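Putative NADH dehydrogenase/NAD(P)H nitroreductase (Parabacteroides distasonis, PDB 3M5K) binds flavin mononucleotide and is probably an FMN-dependent oxidoreductase of the nitroreductase family, seen in a two-chain assembly. Local coordinates at residues A[100-105]-A[143-148]; A[69-74]-A[117-122]; A[82-87]-A[139-144]. All coordinates share one frame; numbering follows the deposited sequence.

Contact 1 of 3, residues A[100-105]-A[143-148]; sequences AASQNL and PLNVIP
With Ser102 OG beside its own backbone N and Asn145 CG held between backbone N and carbonyl carbon (chi1 54°), the hydroxyl of helix 94-111 and the carboxamide of strand 141-150 meet between helix and sheet. Asn145 ND2 donates to Ser102 OG at 2.9 Å, with an N-H...O angle of 163° and the oxygen practically in the amide plane. Ser102 OG is also hydrogen-bonded to Cys98 O one helical turn earlier, which ties the hydroxyl to the helix while it receives the amide. The other end of the carboxamide, Asn145 OD1, takes the backbone N-H of Val83, so the amide is held flat from both ends and its polar atoms are paired within a buried layer. Shortening Asn145 to an alanine is likely to leave the Val83 N-H without its acceptor and Ser102 OG with its bond to Cys98 O but no amide donor, opening a gap between helix and sheet. Leu144 CD2 also packs 4.0 Å from Ser102 OG; the apolar contact is Leu105 CD2 on Ile147 CG2, 4.0 Å, the two branches passing alongside one another, pointing opposite ways. The helix and strand segments run nearly parallel, 12° between their directions, with axes 10.2 Å apart, a spacing that side chains alone bridge. This is helix-on-sheet packing at the centre of the chain: Trp118 of strand 115-120 and Val83 of strand 79-86 also touch Ser102, while Gln103 and Asn104 of the same helix hydrogen-bond to Asn104 and Gln103 of the second subunit.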
loop_
_atom_site.group_PDB
_atom_site.type_symbol
_atom_site.label_atom_id
_atom_site.label_comp_id
_atom_site.label_asym_id
_atom_site.label_seq_id
_atom_site.Cartn_x
_atom_site.Cartn_y
_atom_site.Cartn_z
ATOM N N ALA A 100 -2.941 -0.592 0.379
ATOM C CA ALA A 100 -2.278 -1.189 -0.797
ATOM C C ALA A 100 -2.874 -0.647 -2.115
ATOM O O ALA A 100 -2.159 -0.321 -3.045
ATOM C CB ALA A 100 -2.355 -2.710 -0.750
ATOM N N ALA A 101 -4.196 -0.544 -2.190
ATOM C CA ALA A 101 -4.860 0.059 -3.341
ATOM C C ALA A 101 -4.390 1.492 -3.573
ATOM O O ALA A 101 -4.098 1.900 -4.725
ATOM C CB ALA A 101 -6.398 0.013 -3.126
ATOM N N SER A 102 -4.353 2.263 -2.479
ATOM C CA SER A 102 -3.886 3.648 -2.516
ATOM C C SER A 102 -2.486 3.753 -3.104
ATOM O O SER A 102 -2.228 4.611 -3.957
ATOM C CB SER A 102 -4.004 4.295 -1.129
ATOM O OG SER A 102 -5.375 4.428 -0.781
ATOM N N GLN A 103 -1.564 2.902 -2.631
ATOM C CA GLN A 103 -0.203 2.896 -3.131
ATOM C C GLN A 103 -0.109 2.557 -4.620
ATOM O O GLN A 103 0.632 3.226 -5.346
ATOM C CB GLN A 103 0.704 1.970 -2.263
ATOM C CG GLN A 103 2.226 2.029 -2.596
ATOM C CD GLN A 103 2.789 3.420 -2.505
ATOM O OE1 GLN A 103 2.194 4.301 -1.863
ATOM N NE2 GLN A 103 3.942 3.638 -3.128
ATOM N N ASN A 104 -0.885 1.565 -5.087
ATOM C CA ASN A 104 -0.986 1.314 -6.540
ATOM C C ASN A 104 -1.403 2.574 -7.325
ATOM O O ASN A 104 -0.866 2.863 -8.412
ATOM C CB ASN A 104 -1.983 0.212 -6.873
ATOM C CG ASN A 104 -1.422 -1.198 -6.746
ATOM O OD1 ASN A 104 -0.248 -1.396 -6.424
ATOM N ND2 ASN A 104 -2.308 -2.191 -6.945
ATOM N N LEU A 105 -2.363 3.310 -6.758
ATOM C CA LEU A 105 -2.937 4.495 -7.421
ATOM C C LEU A 105 -1.860 5.573 -7.527
ATOM O O LEU A 105 -1.661 6.173 -8.599
ATOM C CB LEU A 105 -4.184 4.988 -6.690
ATOM C CG LEU A 105 -4.993 6.103 -7.344
ATOM C CD1 LEU A 105 -6.451 5.914 -6.919
ATOM C CD2 LEU A 105 -4.457 7.519 -7.023
ATOM N N PRO A 143 -14.084 6.402 4.758
ATOM C CA PRO A 143 -13.051 7.019 3.926
ATOM C C PRO A 143 -11.632 6.942 4.521
ATOM O O PRO A 143 -11.402 7.359 5.670
ATOM C CB PRO A 143 -13.514 8.475 3.808
ATOM C CG PRO A 143 -14.276 8.713 5.126
ATOM C CD PRO A 143 -14.965 7.422 5.411
ATOM N N LEU A 144 -10.702 6.370 3.735
ATOM C CA LEU A 144 -9.323 6.215 4.183
ATOM C C LEU A 144 -8.567 7.534 3.974
ATOM O O LEU A 144 -7.795 7.966 4.823
ATOM C CB LEU A 144 -8.583 5.103 3.417
ATOM C CG LEU A 144 -7.109 4.903 3.855
ATOM C CD1 LEU A 144 -6.997 4.577 5.386
ATOM C CD2 LEU A 144 -6.494 3.767 2.976
ATOM N N ASN A 145 -8.770 8.121 2.810
ATOM C CA ASN A 145 -7.960 9.271 2.365
ATOM C C ASN A 145 -8.677 10.104 1.317
ATOM O O ASN A 145 -9.686 9.686 0.782
ATOM C CB ASN A 145 -6.576 8.798 1.859
ATOM C CG ASN A 145 -6.661 7.722 0.783
ATOM O OD1 ASN A 145 -7.590 7.703 -0.031
ATOM N ND2 ASN A 145 -5.699 6.793 0.794
ATOM N N VAL A 146 -8.146 11.298 1.049
ATOM C CA VAL A 146 -8.458 12.030 -0.160
ATOM C C VAL A 146 -7.175 12.184 -0.941
ATOM O O VAL A 146 -6.142 12.620 -0.403
ATOM C CB VAL A 146 -9.105 13.452 0.121
ATOM C CG1 VAL A 146 -9.492 14.124 -1.236
ATOM C CG2 VAL A 146 -10.294 13.336 1.114
ATOM N N ILE A 147 -7.224 11.848 -2.215
ATOM C CA ILE A 147 -6.031 11.908 -3.075
ATOM C C ILE A 147 -6.295 12.910 -4.214
ATOM O O ILE A 147 -6.875 12.564 -5.229
ATOM C CB ILE A 147 -5.627 10.503 -3.673
ATOM C CG1 ILE A 147 -5.472 9.456 -2.531
ATOM C CG2 ILE A 147 -4.361 10.617 -4.527
ATOM C CD1 ILE A 147 -5.117 8.047 -2.985
ATOM N N PRO A 148 -5.863 14.163 -4.011
ATOM C CA PRO A 148 -5.909 15.088 -5.138
ATOM C C PRO A 148 -4.947 14.605 -6.214
ATOM O O PRO A 148 -3.889 14.033 -5.910
ATOM C CB PRO A 148 -5.457 16.423 -4.554
ATOM C CG PRO A 148 -5.353 16.234 -3.072
ATOM C CD PRO A 148 -5.303 14.763 -2.793
#

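Contact 2 of 3, residues A[69-74]-A[117-122]; sequences PFARML and VWTAVY. With FMN (flavin mononucleotide), chain C.
The flavin site of this nitroreductase-family protein is bordered here by the loop after helix 58-67 and by strand 115-120, which meet beside the pyrimidine end of FMN. Ala71 CB rests 3.7 Å from Thr119 OG1, whose hydroxyl is hydrogen-bonded to Val146 O of the neighbouring strand. In the conformer given, selenomethionine Met73 and Thr119 approach tip to tip, SE standing 4.0 Å from Thr119 CG2, and the bends at chi2 and chi3 of Met73 bring its CE to Val117 CG1 and also near FMN O2. Both segments also hydrogen-bond the pyrimidine: FMN N3 donates to Phe70 O at 2.9 Å with an N-H...O angle of 157°, while Ala120 N approaches FMN O4 from above the ring plane in a longer bond, 3.3 Å. Thr119 CG2 packs 3.7 Å from FMN N3, and Val117 CG2 lies 3.6 Å from FMN N1, so strand side chains cover one face of the pyrimidine. At the dimethylbenzene end, Trp118 has its CG anti to the backbone N (chi1 176°), which carries the indole to the flavin methyls; C8M lies over one ring face. Pro42 of the second subunit packs on Trp118, and Ser43 N of that subunit hydrogen-bonds to FMN. An FMN pocket built from two subunits is characteristic of the nitroreductase fold.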
loop_
_atom_site.group_PDB
_atom_site.type_symbol
_atom_site.label_atom_id
_atom_site.label_comp_id
_atom_site.label_asym_id
_atom_site.label_seq_id
_atom_site.Cartn_x
_atom_site.Cartn_y
_atom_site.Cartn_z
ATOM N N PRO A 69 -7.541 20.836 7.468
ATOM C CA PRO A 69 -6.221 21.437 7.661
ATOM C C PRO A 69 -5.055 20.904 6.823
ATOM O O PRO A 69 -4.238 21.699 6.378
ATOM C CB PRO A 69 -5.957 21.193 9.145
ATOM C CG PRO A 69 -7.321 21.402 9.762
ATOM C CD PRO A 69 -8.274 20.759 8.754
ATOM N N PHE A 70 -4.937 19.618 6.564
ATOM C CA PHE A 70 -3.775 19.237 5.733
ATOM C C PHE A 70 -4.105 18.870 4.302
ATOM O O PHE A 70 -3.315 18.212 3.599
ATOM C CB PHE A 70 -2.986 18.170 6.474
ATOM C CG PHE A 70 -2.576 18.633 7.827
ATOM C CD1 PHE A 70 -1.587 19.600 7.955
ATOM C CD2 PHE A 70 -3.252 18.210 8.958
ATOM C CE1 PHE A 70 -1.228 20.093 9.196
ATOM C CE2 PHE A 70 -2.887 18.692 10.211
ATOM C CZ PHE A 70 -1.871 19.641 10.321
ATOM N N ALA A 71 -5.265 19.335 3.842
ATOM C CA ALA A 71 -5.722 19.048 2.497
ATOM C C ALA A 71 -6.239 20.321 1.825
ATOM O O ALA A 71 -7.173 20.298 1.024
ATOM C CB ALA A 71 -6.789 17.921 2.511
ATOM N N ARG A 72 -5.578 21.445 2.095
ATOM C CA ARG A 72 -6.056 22.727 1.553
ATOM C C ARG A 72 -5.895 22.810 0.030
ATOM O O ARG A 72 -6.588 23.601 -0.629
ATOM C CB ARG A 72 -5.342 23.930 2.215
ATOM C CG ARG A 72 -5.425 24.014 3.710
ATOM C CD ARG A 72 -6.817 24.221 4.237
ATOM N NE ARG A 72 -6.746 24.600 5.648
ATOM C CZ ARG A 72 -7.710 24.420 6.554
ATOM N NH1 ARG A 72 -8.856 23.836 6.244
ATOM N NH2 ARG A 72 -7.507 24.809 7.812
HETATM N N MSE A 73 -4.998 21.983 -0.510
HETATM C CA MSE A 73 -4.741 21.903 -1.956
HETATM C C MSE A 73 -5.941 21.425 -2.781
HETATM O O MSE A 73 -5.968 21.600 -4.007
HETATM C CB MSE A 73 -3.499 21.037 -2.243
HETATM C CG MSE A 73 -3.720 19.521 -2.307
HETATM SE SE MSE A 73 -4.119 18.805 -0.561
HETATM C CE MSE A 73 -2.306 18.844 0.151
ATOM N N LEU A 74 -6.943 20.851 -2.117
ATOM C CA LEU A 74 -8.197 20.470 -2.783
ATOM C C LEU A 74 -8.845 21.676 -3.501
ATOM O O LEU A 74 -9.558 21.512 -4.481
ATOM C CB LEU A 74 -9.197 19.852 -1.800
ATOM C CG LEU A 74 -8.869 18.413 -1.398
ATOM C CD1 LEU A 74 -9.725 17.971 -0.203
ATOM C CD2 LEU A 74 -9.038 17.476 -2.595
ATOM N N VAL A 117 -1.110 13.170 -4.012
ATOM C CA VAL A 117 -0.722 13.127 -2.617
ATOM C C VAL A 117 -1.804 12.434 -1.820
ATOM O O VAL A 117 -2.999 12.678 -2.012
ATOM C CB VAL A 117 -0.448 14.536 -1.997
ATOM C CG1 VAL A 117 -1.701 15.459 -2.130
ATOM C CG2 VAL A 117 0.063 14.398 -0.513
ATOM N N TRP A 118 -1.371 11.524 -0.956
ATOM C CA TRP A 118 -2.256 10.842 -0.012
ATOM C C TRP A 118 -2.508 11.788 1.174
ATOM O O TRP A 118 -1.569 12.126 1.896
ATOM C CB TRP A 118 -1.556 9.571 0.440
ATOM C CG TRP A 118 -2.221 8.724 1.483
ATOM C CD1 TRP A 118 -2.994 9.129 2.558
ATOM C CD2 TRP A 118 -2.067 7.310 1.609
ATOM N NE1 TRP A 118 -3.355 8.037 3.302
ATOM C CE2 TRP A 118 -2.796 6.909 2.740
ATOM C CE3 TRP A 118 -1.374 6.343 0.857
ATOM C CZ2 TRP A 118 -2.864 5.559 3.148
ATOM C CZ3 TRP A 118 -1.437 4.995 1.276
ATOM C CH2 TRP A 118 -2.170 4.638 2.406
ATOM N N THR A 119 -3.748 12.233 1.349
ATOM C CA THR A 119 -4.118 13.037 2.527
ATOM C C THR A 119 -5.031 12.206 3.406
ATOM O O THR A 119 -6.021 11.640 2.938
ATOM C CB THR A 119 -4.714 14.438 2.196
ATOM O OG1 THR A 119 -6.066 14.341 1.725
ATOM C CG2 THR A 119 -3.808 15.165 1.133
ATOM N N ALA A 120 -4.696 12.144 4.682
ATOM C CA ALA A 120 -5.380 11.230 5.593
ATOM C C ALA A 120 -6.800 11.668 5.898
ATOM O O ALA A 120 -7.066 12.865 6.030
ATOM C CB ALA A 120 -4.597 11.084 6.906
ATOM N N VAL A 121 -7.707 10.697 6.032
ATOM C CA VAL A 121 -9.025 10.936 6.605
ATOM C C VAL A 121 -9.145 10.093 7.887
ATOM O O VAL A 121 -8.878 10.573 8.994
ATOM C CB VAL A 121 -10.146 10.723 5.550
ATOM C CG1 VAL A 121 -11.510 10.951 6.159
ATOM C CG2 VAL A 121 -9.916 11.641 4.335
ATOM N N TYR A 122 -9.426 8.802 7.734
ATOM C CA TYR A 122 -9.214 7.837 8.783
ATOM C C TYR A 122 -7.744 7.929 9.259
ATOM O O TYR A 122 -6.834 8.110 8.423
ATOM C CB TYR A 122 -9.514 6.409 8.240
ATOM C CG TYR A 122 -9.201 5.274 9.200
ATOM C CD1 TYR A 122 -10.191 4.737 10.018
ATOM C CD2 TYR A 122 -7.930 4.693 9.240
ATOM C CE1 TYR A 122 -9.923 3.659 10.874
ATOM C CE2 TYR A 122 -7.661 3.646 10.066
ATOM C CZ TYR A 122 -8.648 3.126 10.891
ATOM O OH TYR A 122 -8.345 2.077 11.737
HETATM N N1 FMN C . 0.183 14.773 3.113
HETATM C C2 FMN C . -0.598 15.907 3.286
HETATM O O2 FMN C . -0.338 16.965 2.698
HETATM N N3 FMN C . -1.694 15.867 4.119
HETATM C C4 FMN C . -2.047 14.747 4.840
HETATM O O4 FMN C . -3.041 14.807 5.547
HETATM C C4A FMN C . -1.262 13.590 4.697
HETATM N N5 FMN C . -1.548 12.429 5.425
HETATM C C5A FMN C . -0.872 11.259 5.092
HETATM C C6 FMN C . -1.298 10.067 5.671
HETATM C C7 FMN C . -0.707 8.841 5.351
HETATM C C7M FMN C . -1.310 7.621 6.062
HETATM C C8 FMN C . 0.366 8.803 4.392
HETATM C C8M FMN C . 1.082 7.539 3.950
HETATM C C9 FMN C . 0.793 9.991 3.828
HETATM C C9A FMN C . 0.186 11.253 4.161
HETATM N N10 FMN C . 0.627 12.492 3.614
HETATM C C10 FMN C . -0.145 13.626 3.816
HETATM C "C1'" FMN C . 1.808 12.615 2.685
HETATM C "C2'" FMN C . 3.102 12.586 3.513
HETATM O "O2'" FMN C . 3.364 13.862 4.083
HETATM C "C3'" FMN C . 4.294 12.145 2.646
HETATM O "O3'" FMN C . 4.100 10.839 2.126
HETATM C "C4'" FMN C . 5.629 12.260 3.374
HETATM O "O4'" FMN C . 5.934 13.625 3.702
HETATM C "C5'" FMN C . 6.743 11.644 2.528
HETATM O "O5'" FMN C . 6.906 12.357 1.313
HETATM P P FMN C . 6.764 11.678 -0.143
HETATM O O1P FMN C . 7.813 10.577 -0.224
HETATM O O2P FMN C . 5.340 11.158 -0.368
HETATM O O3P FMN C . 7.014 12.772 -1.142
#

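Contact 3 of 3, residues A[82-87]-A[139-144]; sequences VVCGDT and DHIMPL
Asp86 and His140 cross at one end of an antiparallel pair, strands 79-86 and 141-150 of the nitroreductase sheet, with carboxylate and imidazole planes 55° apart. The carboxylate stands at the ring edge, Asp86 OD1 lying 3.3 Å from His140 CD2; OD1 itself accepts hydrogen bonds from the backbone N of Ile88 and Lys89, which fixes the carboxylate beside the turn. On the same sheet face, Ile141 divides its branches between two neighbours: CD1 lies against Asp86 CB, while CG2, anti to the backbone N (chi1 -59° placing CG1 beside that N), presses on Cys84 CB at 3.5 Å. Cys84 SG then leans toward Pro143 CB, and Val82 CG1 packs alongside Pro143 CB, 4.1 Å away. The CB of selenomethionine Met142 points to the other face of the sheet, 4.0 Å from Thr87 CG2. Gly85 and Met142 form the hydrogen-bonded pair, Met142 N reaching Gly85 O and Gly85 N reaching Met142 O, both at 2.8 Å; Leu144 N adds a bond to Val83 O. At the strand end His140 O accepts twice: Thr87 N comes nearly straight on at 2.9 Å, and Thr87 OG1 from above the carbonyl plane at 3.1 Å.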
loop_
_atom_site.group_PDB
_atom_site.type_symbol
_atom_site.label_atom_id
_atom_site.label_comp_id
_atom_site.label_asym_id
_atom_site.label_seq_id
_atom_site.Cartn_x
_atom_site.Cartn_y
_atom_site.Cartn_z
ATOM N N VAL A 82 -11.217 9.658 -3.631
ATOM C CA VAL A 82 -11.366 9.238 -2.226
ATOM C C VAL A 82 -11.446 7.717 -2.155
ATOM O O VAL A 82 -12.370 7.111 -2.719
ATOM C CB VAL A 82 -12.618 9.904 -1.582
ATOM C CG1 VAL A 82 -12.817 9.467 -0.117
ATOM C CG2 VAL A 82 -12.469 11.480 -1.687
ATOM N N VAL A 83 -10.432 7.101 -1.538
ATOM C CA VAL A 83 -10.422 5.665 -1.358
ATOM C C VAL A 83 -11.114 5.334 -0.043
ATOM O O VAL A 83 -10.732 5.849 0.997
ATOM C CB VAL A 83 -8.977 5.061 -1.423
ATOM C CG1 VAL A 83 -9.050 3.504 -1.292
ATOM C CG2 VAL A 83 -8.237 5.547 -2.711
ATOM N N CYS A 84 -12.122 4.453 -0.119
ATOM C CA CYS A 84 -12.933 4.041 1.012
ATOM C C CYS A 84 -12.892 2.528 1.213
ATOM O O CYS A 84 -12.648 1.781 0.262
ATOM C CB CYS A 84 -14.392 4.449 0.801
ATOM S SG CYS A 84 -14.669 6.217 0.499
ATOM N N GLY A 85 -13.156 2.091 2.442
ATOM C CA GLY A 85 -13.301 0.684 2.712
ATOM C C GLY A 85 -14.677 0.353 3.213
ATOM O O GLY A 85 -15.345 1.165 3.897
ATOM N N ASP A 86 -15.163 -0.798 2.771
ATOM C CA ASP A 86 -16.430 -1.306 3.246
ATOM C C ASP A 86 -16.173 -2.171 4.489
ATOM O O ASP A 86 -15.634 -3.290 4.420
ATOM C CB ASP A 86 -17.159 -2.074 2.125
ATOM C CG ASP A 86 -18.541 -2.570 2.541
ATOM O OD1 ASP A 86 -18.740 -2.870 3.721
ATOM O OD2 ASP A 86 -19.419 -2.696 1.663
ATOM N N THR A 87 -16.615 -1.672 5.629
ATOM C CA THR A 87 -16.287 -2.275 6.932
ATOM C C THR A 87 -17.167 -3.494 7.219
ATOM O O THR A 87 -16.862 -4.264 8.125
ATOM C CB THR A 87 -16.423 -1.258 8.079
ATOM O OG1 THR A 87 -17.779 -0.807 8.121
ATOM C CG2 THR A 87 -15.477 -0.047 7.843
ATOM N N ASP A 139 -22.952 4.534 6.421
ATOM C CA ASP A 139 -22.333 4.260 7.711
ATOM C C ASP A 139 -21.273 3.148 7.679
ATOM O O ASP A 139 -20.334 3.161 8.470
ATOM C CB ASP A 139 -23.406 3.854 8.724
ATOM C CG ASP A 139 -24.414 4.948 8.965
ATOM O OD1 ASP A 139 -23.987 6.063 9.297
ATOM O OD2 ASP A 139 -25.618 4.672 8.802
ATOM N N HIS A 140 -21.482 2.178 6.803
ATOM C CA HIS A 140 -20.554 1.021 6.611
ATOM C C HIS A 140 -19.394 1.288 5.622
ATOM O O HIS A 140 -18.573 0.385 5.341
ATOM C CB HIS A 140 -21.339 -0.229 6.211
ATOM C CG HIS A 140 -21.789 -0.230 4.794
ATOM N ND1 HIS A 140 -22.920 0.446 4.370
ATOM C CD2 HIS A 140 -21.270 -0.815 3.696
ATOM C CE1 HIS A 140 -23.064 0.279 3.070
ATOM N NE2 HIS A 140 -22.075 -0.482 2.633
ATOM N N ILE A 141 -19.319 2.503 5.091
ATOM C CA ILE A 141 -18.260 2.927 4.173
ATOM C C ILE A 141 -17.368 3.930 4.898
ATOM O O ILE A 141 -17.839 4.989 5.345
ATOM C CB ILE A 141 -18.839 3.504 2.855
ATOM C CG1 ILE A 141 -19.718 2.445 2.149
ATOM C CG2 ILE A 141 -17.697 4.061 1.985
ATOM C CD1 ILE A 141 -18.991 1.155 1.681
HETATM N N MSE A 142 -16.094 3.579 5.067
HETATM C CA MSE A 142 -15.118 4.433 5.772
HETATM C C MSE A 142 -14.139 5.063 4.796
HETATM O O MSE A 142 -13.416 4.359 4.093
HETATM C CB MSE A 142 -14.328 3.609 6.787
HETATM C CG MSE A 142 -13.249 4.383 7.537
HETATM SE SE MSE A 142 -13.942 5.925 8.510
HETATM C CE MSE A 142 -15.353 4.918 9.463
ATOM N N PRO A 143 -14.084 6.402 4.758
ATOM C CA PRO A 143 -13.051 7.019 3.926
ATOM C C PRO A 143 -11.632 6.942 4.521
ATOM O O PRO A 143 -11.402 7.359 5.670
ATOM C CB PRO A 143 -13.514 8.475 3.808
ATOM C CG PRO A 143 -14.276 8.713 5.126
ATOM C CD PRO A 143 -14.965 7.422 5.411
ATOM N N LEU A 144 -10.702 6.370 3.735
ATOM C CA LEU A 144 -9.323 6.215 4.183
ATOM C C LEU A 144 -8.567 7.534 3.974
ATOM O O LEU A 144 -7.795 7.966 4.823
ATOM C CB LEU A 144 -8.583 5.103 3.417
ATOM C CG LEU A 144 -7.109 4.903 3.855
ATOM C CD1 LEU A 144 -6.997 4.577 5.386
ATOM C CD2 LEU A 144 -6.494 3.767 2.976
#

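How the contacts relate
Strand 141-150 is part of contacts 1 and 3, which share its Pro143 and Leu144, and neighbours strand 115-120 of contact 2 in the sheet, with strand 79-86 on its other side. Between contacts 1 and 2, about 11 Å apart between centres, Val121 N sits 3.0 Å from Leu144 O and Asn145 CB packs 3.1 Å from Thr119 O. Contacts 2 and 3 are about 16 Å apart by their centres, yet Tyr122 N lies 3.2 Å from Pro143 O. Contact 2 touches FMN directly; in contacts 1 and 3 the shared Leu144 side chain stays about 6 Å from the flavin by nearest atoms. All three contacts also reach the second subunit.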